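PDB 3RCN: beta-N-acetylhexosaminidase from Arthrobacter aurescens, which probably catalyses the hydrolysis of terminal non-reducing N-acetyl-D-hexosamine residues in N-acetyl-beta-D-hexosaminides. Local coordinates for residues 37-45 with 95-106; 154-165 with 228-238. All coordinates share one frame; numbering follows the deposited sequence.

Contact 1 (37-45 with 95-106); sequences ELRGPRRWL and AAGAFYGAQTLL. With SO4 (sulfate ion), chain I.
W44 reaches across from helix 39-45 and sits as a knob in a hole formed by F99, A102, Q103 and L106 of helix 95-106. These two helices lie side by side on the mixed beta-sheet of the family 20 domain 2, an alpha-beta half sandwich; their axes approach to 8.6 Å and run in nearly the same direction, 26° apart. The indole is swung toward the neighbouring helix by a chi1 of 176°, which sets CG opposite the backbone N. F99 meets it edge-to-face: its CE1 stands over one indole face, 3.6 Å from W44 CD2, and the ring planes are inclined at 60°. The other neighbours come from different directions. A102 CB abuts the indole edge close to its plane, 3.8 Å from W44 CZ3, whereas the Q103 amide, bent round at chi2, and L106 CD1 approach the CH2 corner obliquely. Replacing W44 by an alanine would probably open a gap between the helices, leaving F99 CE1 without the face it points at and the Q103 amide freer to turn. Toward the helix starts the packing involves smaller groups: P41 CG fits between A95 and A98, and L38 CG lies 3.7 Å from A98 CB. L38 also touches L69 of strand 67-71, and A98 touches A92 of strand 88-92, so both helices pack on the sheet. On the outer side R43 forms a salt bridge with D56 of the second subunit, and its guanidinium edge meets a sulfate, probably from the crystallisation liquor, through weak hydrogen bonds, among them R43 NH2 to sulfate O3 at 3.3 Å.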
loop_
_atom_site.group_PDB
_atom_site.type_symbol
_atom_site.label_atom_id
_atom_site.label_comp_id
_atom_site.label_asym_id
_atom_site.label_seq_id
_atom_site.Cartn_x
_atom_site.Cartn_y
_atom_site.Cartn_z
ATOM N N GLU A 37 4.294 12.938 -29.084
ATOM C CA GLU A 37 3.184 12.055 -28.742
ATOM C C GLU A 37 3.501 11.133 -27.565
ATOM O O GLU A 37 2.610 10.732 -26.822
ATOM C CB GLU A 37 2.800 11.209 -29.961
ATOM C CG GLU A 37 2.278 12.004 -31.147
ATOM C CD GLU A 37 3.384 12.485 -32.074
ATOM O OE1 GLU A 37 4.560 12.112 -31.857
ATOM O OE2 GLU A 37 3.070 13.235 -33.027
ATOM N N LEU A 38 4.775 10.770 -27.443
ATOM C CA LEU A 38 5.250 9.826 -26.441
ATOM C C LEU A 38 5.848 10.455 -25.162
ATOM O O LEU A 38 6.385 9.743 -24.321
ATOM C CB LEU A 38 6.262 8.877 -27.081
ATOM C CG LEU A 38 5.793 7.881 -28.144
ATOM C CD1 LEU A 38 4.323 8.063 -28.549
ATOM C CD2 LEU A 38 6.718 7.924 -29.357
ATOM N N ARG A 39 5.818 11.782 -25.038
ATOM C CA ARG A 39 6.376 12.421 -23.848
ATOM C C ARG A 39 5.708 11.886 -22.590
ATOM O O ARG A 39 6.332 11.811 -21.532
ATOM C CB ARG A 39 6.232 13.936 -23.907
ATOM C CG ARG A 39 6.770 14.562 -25.181
ATOM C CD ARG A 39 8.159 15.109 -24.975
ATOM N NE ARG A 39 8.894 15.306 -26.228
ATOM C CZ ARG A 39 8.719 16.332 -27.058
ATOM N NH1 ARG A 39 7.812 17.264 -26.787
ATOM N NH2 ARG A 39 9.447 16.417 -28.165
ATOM N N GLY A 40 4.440 11.502 -22.707
ATOM C CA GLY A 40 3.726 10.927 -21.584
ATOM C C GLY A 40 4.408 9.672 -21.067
ATOM O O GLY A 40 4.796 9.603 -19.894
ATOM N N PRO A 41 4.588 8.676 -21.944
ATOM C CA PRO A 41 5.308 7.464 -21.544
ATOM C C PRO A 41 6.764 7.726 -21.127
ATOM O O PRO A 41 7.281 6.990 -20.275
ATOM C CB PRO A 41 5.254 6.607 -22.800
ATOM C CG PRO A 41 3.962 7.008 -23.440
ATOM C CD PRO A 41 3.863 8.492 -23.210
ATOM N N ARG A 42 7.416 8.734 -21.707
ATOM C CA ARG A 42 8.780 9.060 -21.301
ATOM C C ARG A 42 8.811 9.420 -19.810
ATOM O O ARG A 42 9.698 8.986 -19.070
ATOM C CB ARG A 42 9.360 10.202 -22.132
ATOM C CG ARG A 42 10.771 10.621 -21.697
ATOM C CD ARG A 42 10.933 12.124 -21.719
ATOM N NE ARG A 42 11.709 12.587 -22.865
ATOM C CZ ARG A 42 11.546 13.771 -23.455
ATOM N NH1 ARG A 42 10.620 14.617 -23.017
ATOM N NH2 ARG A 42 12.300 14.108 -24.494
ATOM N N ARG A 43 7.833 10.214 -19.377
ATOM C CA ARG A 43 7.726 10.605 -17.975
ATOM C C ARG A 43 7.558 9.396 -17.058
ATOM O O ARG A 43 8.225 9.292 -16.029
ATOM C CB ARG A 43 6.581 11.603 -17.770
ATOM C CG ARG A 43 6.836 12.967 -18.398
ATOM C CD ARG A 43 5.738 13.980 -18.072
ATOM N NE ARG A 43 4.494 13.659 -18.759
ATOM C CZ ARG A 43 4.089 14.259 -19.872
ATOM N NH1 ARG A 43 4.819 15.225 -20.420
ATOM N NH2 ARG A 43 2.950 13.904 -20.431
ATOM N N TRP A 44 6.680 8.473 -17.433
ATOM C CA TRP A 44 6.449 7.300 -16.606
ATOM C C TRP A 44 7.711 6.447 -16.462
ATOM O O TRP A 44 8.043 6.005 -15.364
ATOM C CB TRP A 44 5.307 6.441 -17.136
ATOM C CG TRP A 44 5.168 5.219 -16.328
ATOM C CD1 TRP A 44 4.466 5.077 -15.170
ATOM C CD2 TRP A 44 5.797 3.964 -16.575
ATOM N NE1 TRP A 44 4.599 3.799 -14.692
ATOM C CE2 TRP A 44 5.420 3.098 -15.534
ATOM C CE3 TRP A 44 6.639 3.486 -17.578
ATOM C CZ2 TRP A 44 5.862 1.780 -15.466
ATOM C CZ3 TRP A 44 7.074 2.178 -17.508
ATOM C CH2 TRP A 44 6.687 1.342 -16.461
ATOM N N LEU A 45 8.399 6.206 -17.571
ATOM C CA LEU A 45 9.631 5.422 -17.562
ATOM C C LEU A 45 10.705 6.086 -16.695
ATOM O O LEU A 45 11.331 5.445 -15.830
ATOM C CB LEU A 45 10.151 5.259 -18.985
ATOM C CG LEU A 45 11.313 4.291 -19.156
ATOM C CD1 LEU A 45 10.883 2.896 -18.714
ATOM C CD2 LEU A 45 11.775 4.295 -20.605
ATOM N N ALA A 95 0.918 6.639 -27.587
ATOM C CA ALA A 95 1.350 6.646 -26.208
ATOM C C ALA A 95 1.221 5.272 -25.554
ATOM O O ALA A 95 2.195 4.750 -24.995
ATOM C CB ALA A 95 0.569 7.673 -25.433
ATOM N N ALA A 96 0.029 4.688 -25.620
ATOM C CA ALA A 96 -0.187 3.378 -25.026
ATOM C C ALA A 96 0.804 2.346 -25.558
ATOM O O ALA A 96 1.296 1.507 -24.806
ATOM C CB ALA A 96 -1.608 2.911 -25.255
ATOM N N GLY A 97 1.103 2.407 -26.852
ATOM C CA GLY A 97 2.047 1.476 -27.443
ATOM C C GLY A 97 3.428 1.638 -26.836
ATOM O O GLY A 97 4.076 0.661 -26.450
ATOM N N ALA A 98 3.876 2.886 -26.757
ATOM C CA ALA A 98 5.170 3.214 -26.180
ATOM C C ALA A 98 5.216 2.765 -24.723
ATOM O O ALA A 98 6.241 2.305 -24.236
ATOM C CB ALA A 98 5.427 4.714 -26.283
ATOM N N PHE A 99 4.091 2.900 -24.036
ATOM C CA PHE A 99 4.005 2.499 -22.649
ATOM C C PHE A 99 4.270 1.006 -22.542
ATOM O O PHE A 99 5.077 0.571 -21.726
ATOM C CB PHE A 99 2.624 2.850 -22.071
ATOM C CG PHE A 99 2.447 2.438 -20.643
ATOM C CD1 PHE A 99 2.989 3.199 -19.614
ATOM C CD2 PHE A 99 1.753 1.281 -20.320
ATOM C CE1 PHE A 99 2.833 2.819 -18.282
ATOM C CE2 PHE A 99 1.594 0.890 -18.987
ATOM C CZ PHE A 99 2.129 1.663 -17.970
ATOM N N TYR A 100 3.592 0.217 -23.373
ATOM C CA TYR A 100 3.744 -1.233 -23.314
ATOM C C TYR A 100 5.165 -1.656 -23.687
ATOM O O TYR A 100 5.700 -2.614 -23.133
ATOM C CB TYR A 100 2.671 -1.931 -24.159
ATOM C CG TYR A 100 1.283 -1.678 -23.620
ATOM C CD1 TYR A 100 1.046 -1.675 -22.246
ATOM C CD2 TYR A 100 0.218 -1.394 -24.469
ATOM C CE1 TYR A 100 -0.227 -1.431 -21.721
ATOM C CE2 TYR A 100 -1.069 -1.131 -23.954
ATOM C CZ TYR A 100 -1.272 -1.149 -22.579
ATOM O OH TYR A 100 -2.513 -0.898 -22.064
ATOM N N GLY A 101 5.786 -0.921 -24.603
ATOM C CA GLY A 101 7.168 -1.182 -24.952
ATOM C C GLY A 101 8.053 -1.010 -23.727
ATOM O O GLY A 101 8.889 -1.855 -23.444
ATOM N N ALA A 102 7.849 0.097 -23.015
ATOM C CA ALA A 102 8.507 0.386 -21.753
ATOM C C ALA A 102 8.403 -0.766 -20.764
ATOM O O ALA A 102 9.394 -1.122 -20.121
ATOM C CB ALA A 102 7.934 1.661 -21.130
ATOM N N GLN A 103 7.212 -1.342 -20.631
ATOM C CA GLN A 103 7.037 -2.471 -19.718
ATOM C C GLN A 103 7.881 -3.646 -20.169
ATOM O O GLN A 103 8.570 -4.270 -19.369
ATOM C CB GLN A 103 5.576 -2.887 -19.605
ATOM C CG GLN A 103 4.682 -1.782 -19.099
ATOM C CD GLN A 103 4.725 -1.613 -17.593
ATOM O OE1 GLN A 103 5.345 -2.396 -16.877
ATOM N NE2 GLN A 103 4.051 -0.585 -17.105
ATOM N N THR A 104 7.851 -3.939 -21.459
ATOM C CA THR A 104 8.676 -5.017 -21.976
ATOM C C THR A 104 10.165 -4.778 -21.714
ATOM O O THR A 104 10.932 -5.715 -21.481
ATOM C CB THR A 104 8.427 -5.226 -23.453
ATOM O OG1 THR A 104 7.078 -5.670 -23.622
ATOM C CG2 THR A 104 9.362 -6.286 -23.987
ATOM N N LEU A 105 10.562 -3.514 -21.737
ATOM C CA LEU A 105 11.932 -3.138 -21.434
ATOM C C LEU A 105 12.259 -3.503 -19.990
ATOM O O LEU A 105 13.233 -4.191 -19.722
ATOM C CB LEU A 105 12.122 -1.639 -21.635
ATOM C CG LEU A 105 13.576 -1.200 -21.564
ATOM C CD1 LEU A 105 14.272 -1.733 -22.800
ATOM C CD2 LEU A 105 13.694 0.314 -21.470
ATOM N N LEU A 106 11.430 -3.048 -19.059
ATOM C CA LEU A 106 11.666 -3.343 -17.654
ATOM C C LEU A 106 11.837 -4.833 -17.414
ATOM O O LEU A 106 12.741 -5.240 -16.683
ATOM C CB LEU A 106 10.549 -2.795 -16.781
ATOM C CG LEU A 106 10.487 -1.275 -16.739
ATOM C CD1 LEU A 106 9.586 -0.854 -15.603
ATOM C CD2 LEU A 106 11.870 -0.664 -16.581
HETATM S S SO4 I . 3.809 17.052 -23.330
HETATM O O1 SO4 I . 3.627 18.004 -22.235
HETATM O O2 SO4 I . 5.216 16.663 -23.418
HETATM O O3 SO4 I . 2.971 15.876 -23.107
HETATM O O4 SO4 I . 3.415 17.678 -24.587
#

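Contact 2 (154-165 with 228-238); sequences KDNVLRFIEVMA and EIVAFAADRHI
F232 of helix 228-235 wedges its ring against L158 and I161 of helix 154-165, at the tightly packed centre of two neighbouring outer helices of the family 20 (beta/alpha)8 barrel. The helices run almost parallel, with axes 10.0 Å apart at closest approach and 17° between their directions. L158 lies over one face of the F232 ring in a CH-pi contact, its CB 3.9 Å from the ring centroid and almost on the ring normal, while L158 CD2 touches F232 CG. The opposite face carries the guanidinium carbon of R236, offset toward the rim, and I161 CG2 comes in at the ring edge. I161 points its two branches at different partners: CD1 meets I229 CG2 at 3.8 Å, and CG2 also touches I238 CD1. I238 follows a Schellman motif, with H237 at positive phi, that ends the second helix and leads into barrel strand 239-243; A165 CB packs on I238 CD1 here.

The flanks are polar; the looser one is the partly exposed side, where E162, its chain bent at chi2 (81°), turns its carboxylate to R236, yet the two planes are 49° apart. The salt bridge is uneven: R236 NE gives E162 OE2 a hydrogen bond of 2.9 Å, whereas NH2 to OE1 is weak, and R159 joins this network only at long range. At the other end K154 and E228 form a buried charged pair beside the second subunit, whose R115 and Q116 also bind the E228 carboxylate; K154 NZ meets E228 OE1 at 2.8 Å, from above the carboxylate plane.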
loop_
_atom_site.group_PDB
_atom_site.type_symbol
_atom_site.label_atom_id
_atom_site.label_comp_id
_atom_site.label_asym_id
_atom_site.label_seq_id
_atom_site.Cartn_x
_atom_site.Cartn_y
_atom_site.Cartn_z
ATOM N N LYS A 154 -6.774 3.366 -0.546
ATOM C CA LYS A 154 -6.254 3.997 -1.756
ATOM C C LYS A 154 -4.813 3.581 -2.117
ATOM O O LYS A 154 -4.512 3.332 -3.291
ATOM C CB LYS A 154 -6.369 5.513 -1.606
ATOM C CG LYS A 154 -5.916 6.315 -2.809
ATOM C CD LYS A 154 -6.381 7.761 -2.683
ATOM C CE LYS A 154 -5.621 8.533 -1.591
ATOM N NZ LYS A 154 -4.216 8.826 -1.991
ATOM N N ASP A 155 -3.928 3.514 -1.119
ATOM C CA ASP A 155 -2.541 3.083 -1.336
ATOM C C ASP A 155 -2.462 1.721 -2.049
ATOM O O ASP A 155 -1.641 1.509 -2.941
ATOM C CB ASP A 155 -1.769 3.017 -0.002
ATOM C CG ASP A 155 -1.398 4.408 0.555
ATOM O OD1 ASP A 155 -1.093 4.510 1.778
ATOM O OD2 ASP A 155 -1.405 5.391 -0.230
ATOM N N ASN A 156 -3.335 0.807 -1.647
ATOM C CA ASN A 156 -3.374 -0.531 -2.215
ATOM C C ASN A 156 -4.001 -0.580 -3.611
ATOM O O ASN A 156 -3.539 -1.333 -4.479
ATOM C CB ASN A 156 -4.071 -1.479 -1.244
ATOM C CG ASN A 156 -3.378 -1.520 0.107
ATOM O OD1 ASN A 156 -3.802 -0.870 1.068
ATOM N ND2 ASN A 156 -2.278 -2.248 0.172
ATOM N N VAL A 157 -5.033 0.234 -3.832
ATOM C CA VAL A 157 -5.625 0.377 -5.165
ATOM C C VAL A 157 -4.587 0.838 -6.204
ATOM O O VAL A 157 -4.525 0.289 -7.302
ATOM C CB VAL A 157 -6.842 1.360 -5.181
ATOM C CG1 VAL A 157 -7.357 1.570 -6.606
ATOM C CG2 VAL A 157 -7.973 0.878 -4.268
ATOM N N LEU A 158 -3.768 1.835 -5.869
ATOM C CA LEU A 158 -2.823 2.351 -6.852
ATOM C C LEU A 158 -1.777 1.289 -7.130
ATOM O O LEU A 158 -1.258 1.188 -8.251
ATOM C CB LEU A 158 -2.157 3.628 -6.367
ATOM C CG LEU A 158 -3.125 4.714 -5.912
ATOM C CD1 LEU A 158 -2.400 5.856 -5.200
ATOM C CD2 LEU A 158 -3.934 5.218 -7.114
ATOM N N ARG A 159 -1.464 0.498 -6.105
ATOM C CA ARG A 159 -0.478 -0.574 -6.269
ATOM C C ARG A 159 -1.014 -1.714 -7.118
ATOM O O ARG A 159 -0.309 -2.259 -7.971
ATOM C CB ARG A 159 -0.005 -1.101 -4.914
ATOM C CG ARG A 159 1.173 -0.330 -4.360
ATOM C CD ARG A 159 2.467 -0.988 -4.774
ATOM N NE ARG A 159 3.125 -0.289 -5.856
ATOM C CZ ARG A 159 4.138 -0.794 -6.548
ATOM N NH1 ARG A 159 4.587 -2.003 -6.265
ATOM N NH2 ARG A 159 4.690 -0.102 -7.539
ATOM N N PHE A 160 -2.267 -2.077 -6.880
ATOM C CA PHE A 160 -2.957 -3.032 -7.734
ATOM C C PHE A 160 -2.983 -2.551 -9.193
ATOM O O PHE A 160 -2.782 -3.340 -10.119
ATOM C CB PHE A 160 -4.376 -3.249 -7.213
ATOM C CG PHE A 160 -5.181 -4.238 -8.016
ATOM C CD1 PHE A 160 -5.079 -5.601 -7.764
ATOM C CD2 PHE A 160 -6.046 -3.804 -9.017
ATOM C CE1 PHE A 160 -5.809 -6.511 -8.500
ATOM C CE2 PHE A 160 -6.783 -4.712 -9.756
ATOM C CZ PHE A 160 -6.665 -6.067 -9.495
ATOM N N ILE A 161 -3.214 -1.256 -9.394
ATOM C CA ILE A 161 -3.255 -0.685 -10.742
ATOM C C ILE A 161 -1.882 -0.752 -11.414
ATOM O O ILE A 161 -1.775 -1.027 -12.607
ATOM C CB ILE A 161 -3.747 0.777 -10.728
ATOM C CG1 ILE A 161 -5.258 0.820 -10.511
ATOM C CG2 ILE A 161 -3.375 1.477 -12.024
ATOM C CD1 ILE A 161 -5.799 2.196 -10.149
ATOM N N GLU A 162 -0.833 -0.518 -10.632
ATOM C CA GLU A 162 0.534 -0.570 -11.138
ATOM C C GLU A 162 0.893 -1.980 -11.613
ATOM O O GLU A 162 1.526 -2.167 -12.665
ATOM C CB GLU A 162 1.503 -0.110 -10.046
ATOM C CG GLU A 162 2.943 0.005 -10.503
ATOM C CD GLU A 162 3.239 1.302 -11.249
ATOM O OE1 GLU A 162 3.666 2.265 -10.572
ATOM O OE2 GLU A 162 3.064 1.355 -12.499
ATOM N N VAL A 163 0.485 -2.975 -10.829
ATOM C CA VAL A 163 0.685 -4.371 -11.207
ATOM C C VAL A 163 -0.124 -4.739 -12.456
ATOM O O VAL A 163 0.330 -5.536 -13.279
ATOM C CB VAL A 163 0.344 -5.328 -10.051
ATOM C CG1 VAL A 163 0.460 -6.762 -10.499
ATOM C CG2 VAL A 163 1.267 -5.066 -8.852
HETATM N N MSE A 164 -1.315 -4.155 -12.601
HETATM C CA MSE A 164 -2.124 -4.369 -13.810
HETATM C C MSE A 164 -1.424 -3.875 -15.073
HETATM O O MSE A 164 -1.398 -4.563 -16.090
HETATM C CB MSE A 164 -3.472 -3.652 -13.722
HETATM C CG MSE A 164 -4.509 -4.284 -12.826
HETATM SE SE MSE A 164 -6.146 -3.200 -12.872
HETATM C CE MSE A 164 -6.668 -3.299 -14.741
ATOM N N ALA A 165 -0.886 -2.662 -15.013
ATOM C CA ALA A 165 -0.270 -2.063 -16.185
ATOM C C ALA A 165 0.958 -2.874 -16.604
ATOM O O ALA A 165 1.329 -2.915 -17.784
ATOM C CB ALA A 165 0.101 -0.611 -15.903
ATOM N N GLU A 228 -7.663 11.052 -8.413
ATOM C CA GLU A 228 -6.310 10.519 -8.361
ATOM C C GLU A 228 -6.219 9.122 -8.976
ATOM O O GLU A 228 -5.358 8.847 -9.811
ATOM C CB GLU A 228 -5.795 10.506 -6.918
ATOM C CG GLU A 228 -4.347 10.010 -6.769
ATOM C CD GLU A 228 -3.797 10.117 -5.321
ATOM O OE1 GLU A 228 -4.586 10.321 -4.374
ATOM O OE2 GLU A 228 -2.566 9.991 -5.125
ATOM N N ILE A 229 -7.115 8.239 -8.569
ATOM C CA ILE A 229 -7.085 6.882 -9.073
ATOM C C ILE A 229 -7.264 6.874 -10.588
ATOM O O ILE A 229 -6.566 6.122 -11.293
ATOM C CB ILE A 229 -8.174 6.041 -8.421
ATOM C CG1 ILE A 229 -7.746 5.645 -7.013
ATOM C CG2 ILE A 229 -8.446 4.808 -9.259
ATOM C CD1 ILE A 229 -8.883 5.203 -6.126
ATOM N N VAL A 230 -8.190 7.716 -11.076
ATOM C CA VAL A 230 -8.442 7.865 -12.504
ATOM C C VAL A 230 -7.222 8.419 -13.249
ATOM O O VAL A 230 -6.853 7.920 -14.316
ATOM C CB VAL A 230 -9.692 8.757 -12.800
ATOM C CG1 VAL A 230 -9.765 9.100 -14.279
ATOM C CG2 VAL A 230 -10.983 8.073 -12.361
ATOM N N ALA A 231 -6.602 9.453 -12.692
ATOM C CA ALA A 231 -5.372 10.006 -13.265
ATOM C C ALA A 231 -4.211 9.006 -13.212
ATOM O O ALA A 231 -3.450 8.870 -14.176
ATOM C CB ALA A 231 -4.996 11.297 -12.573
ATOM N N PHE A 232 -4.088 8.305 -12.087
ATOM C CA PHE A 232 -3.056 7.285 -11.925
ATOM C C PHE A 232 -3.236 6.214 -13.003
ATOM O O PHE A 232 -2.284 5.854 -13.699
ATOM C CB PHE A 232 -3.121 6.686 -10.504
ATOM C CG PHE A 232 -1.938 5.823 -10.125
ATOM C CD1 PHE A 232 -1.949 4.457 -10.361
ATOM C CD2 PHE A 232 -0.840 6.367 -9.482
ATOM C CE1 PHE A 232 -0.873 3.653 -9.982
ATOM C CE2 PHE A 232 0.248 5.572 -9.119
ATOM C CZ PHE A 232 0.224 4.217 -9.367
ATOM N N ALA A 233 -4.463 5.723 -13.162
ATOM C CA ALA A 233 -4.748 4.740 -14.207
ATOM C C ALA A 233 -4.493 5.289 -15.627
ATOM O O ALA A 233 -4.033 4.571 -16.513
ATOM C CB ALA A 233 -6.158 4.241 -14.083
ATOM N N ALA A 234 -4.790 6.563 -15.840
ATOM C CA ALA A 234 -4.666 7.143 -17.168
ATOM C C ALA A 234 -3.197 7.296 -17.566
ATOM O O ALA A 234 -2.830 7.134 -18.745
ATOM C CB ALA A 234 -5.399 8.476 -17.233
ATOM N N ASP A 235 -2.351 7.598 -16.584
ATOM C CA ASP A 235 -0.911 7.647 -16.834
ATOM C C ASP A 235 -0.404 6.279 -17.292
ATOM O O ASP A 235 0.568 6.180 -18.027
ATOM C CB ASP A 235 -0.151 8.083 -15.578
ATOM C CG ASP A 235 -0.132 9.600 -15.387
ATOM O OD1 ASP A 235 -0.559 10.339 -16.320
ATOM O OD2 ASP A 235 0.338 10.041 -14.301
ATOM N N ARG A 236 -1.047 5.226 -16.802
ATOM C CA ARG A 236 -0.752 3.845 -17.194
ATOM C C ARG A 236 -1.656 3.256 -18.301
ATOM O O ARG A 236 -1.681 2.034 -18.504
ATOM C CB ARG A 236 -0.660 2.942 -15.961
ATOM C CG ARG A 236 0.556 3.262 -15.076
ATOM C CD ARG A 236 0.197 3.162 -13.601
ATOM N NE ARG A 236 1.275 3.625 -12.736
ATOM C CZ ARG A 236 1.493 4.894 -12.400
ATOM N NH1 ARG A 236 0.717 5.863 -12.863
ATOM N NH2 ARG A 236 2.499 5.195 -11.594
ATOM N N HIS A 237 -2.496 4.099 -18.909
ATOM C CA HIS A 237 -3.313 3.680 -20.053
ATOM C C HIS A 237 -4.324 2.615 -19.669
ATOM O O HIS A 237 -4.608 1.679 -20.413
ATOM C CB HIS A 237 -2.443 3.247 -21.240
ATOM C CG HIS A 237 -1.674 4.380 -21.832
ATOM N ND1 HIS A 237 -2.230 5.263 -22.733
ATOM C CD2 HIS A 237 -0.416 4.825 -21.598
ATOM C CE1 HIS A 237 -1.337 6.181 -23.051
ATOM N NE2 HIS A 237 -0.227 5.936 -22.379
ATOM N N ILE A 238 -4.865 2.786 -18.479
ATOM C CA ILE A 238 -5.942 1.951 -18.017
ATOM C C ILE A 238 -7.200 2.813 -17.939
ATOM O O ILE A 238 -7.178 3.928 -17.398
ATOM C CB ILE A 238 -5.583 1.328 -16.664
ATOM C CG1 ILE A 238 -4.364 0.416 -16.836
ATOM C CG2 ILE A 238 -6.759 0.578 -16.083
ATOM C CD1 ILE A 238 -3.677 0.043 -15.536
#

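Overall arrangement
Contact 1 closes before contact 2 opens along the chain: the first joins helices 39-53 and 95-109 of the half-sandwich domain, the second helices 154-166 and 223-235 of the catalytic barrel. Their centres lie about 15 Å apart and they touch directly, so together they form part of the interface between the two domains. The indole of W44 packs on E162, with W44 NE1 3.6 Å from E162 OE2; F99 lies against A165 and R236, and H237 rests on A95 and A96. Both contacts also reach the second subunit, which places this stretch of domain boundary close to the dimer interface, away from the predicted proton donor E316.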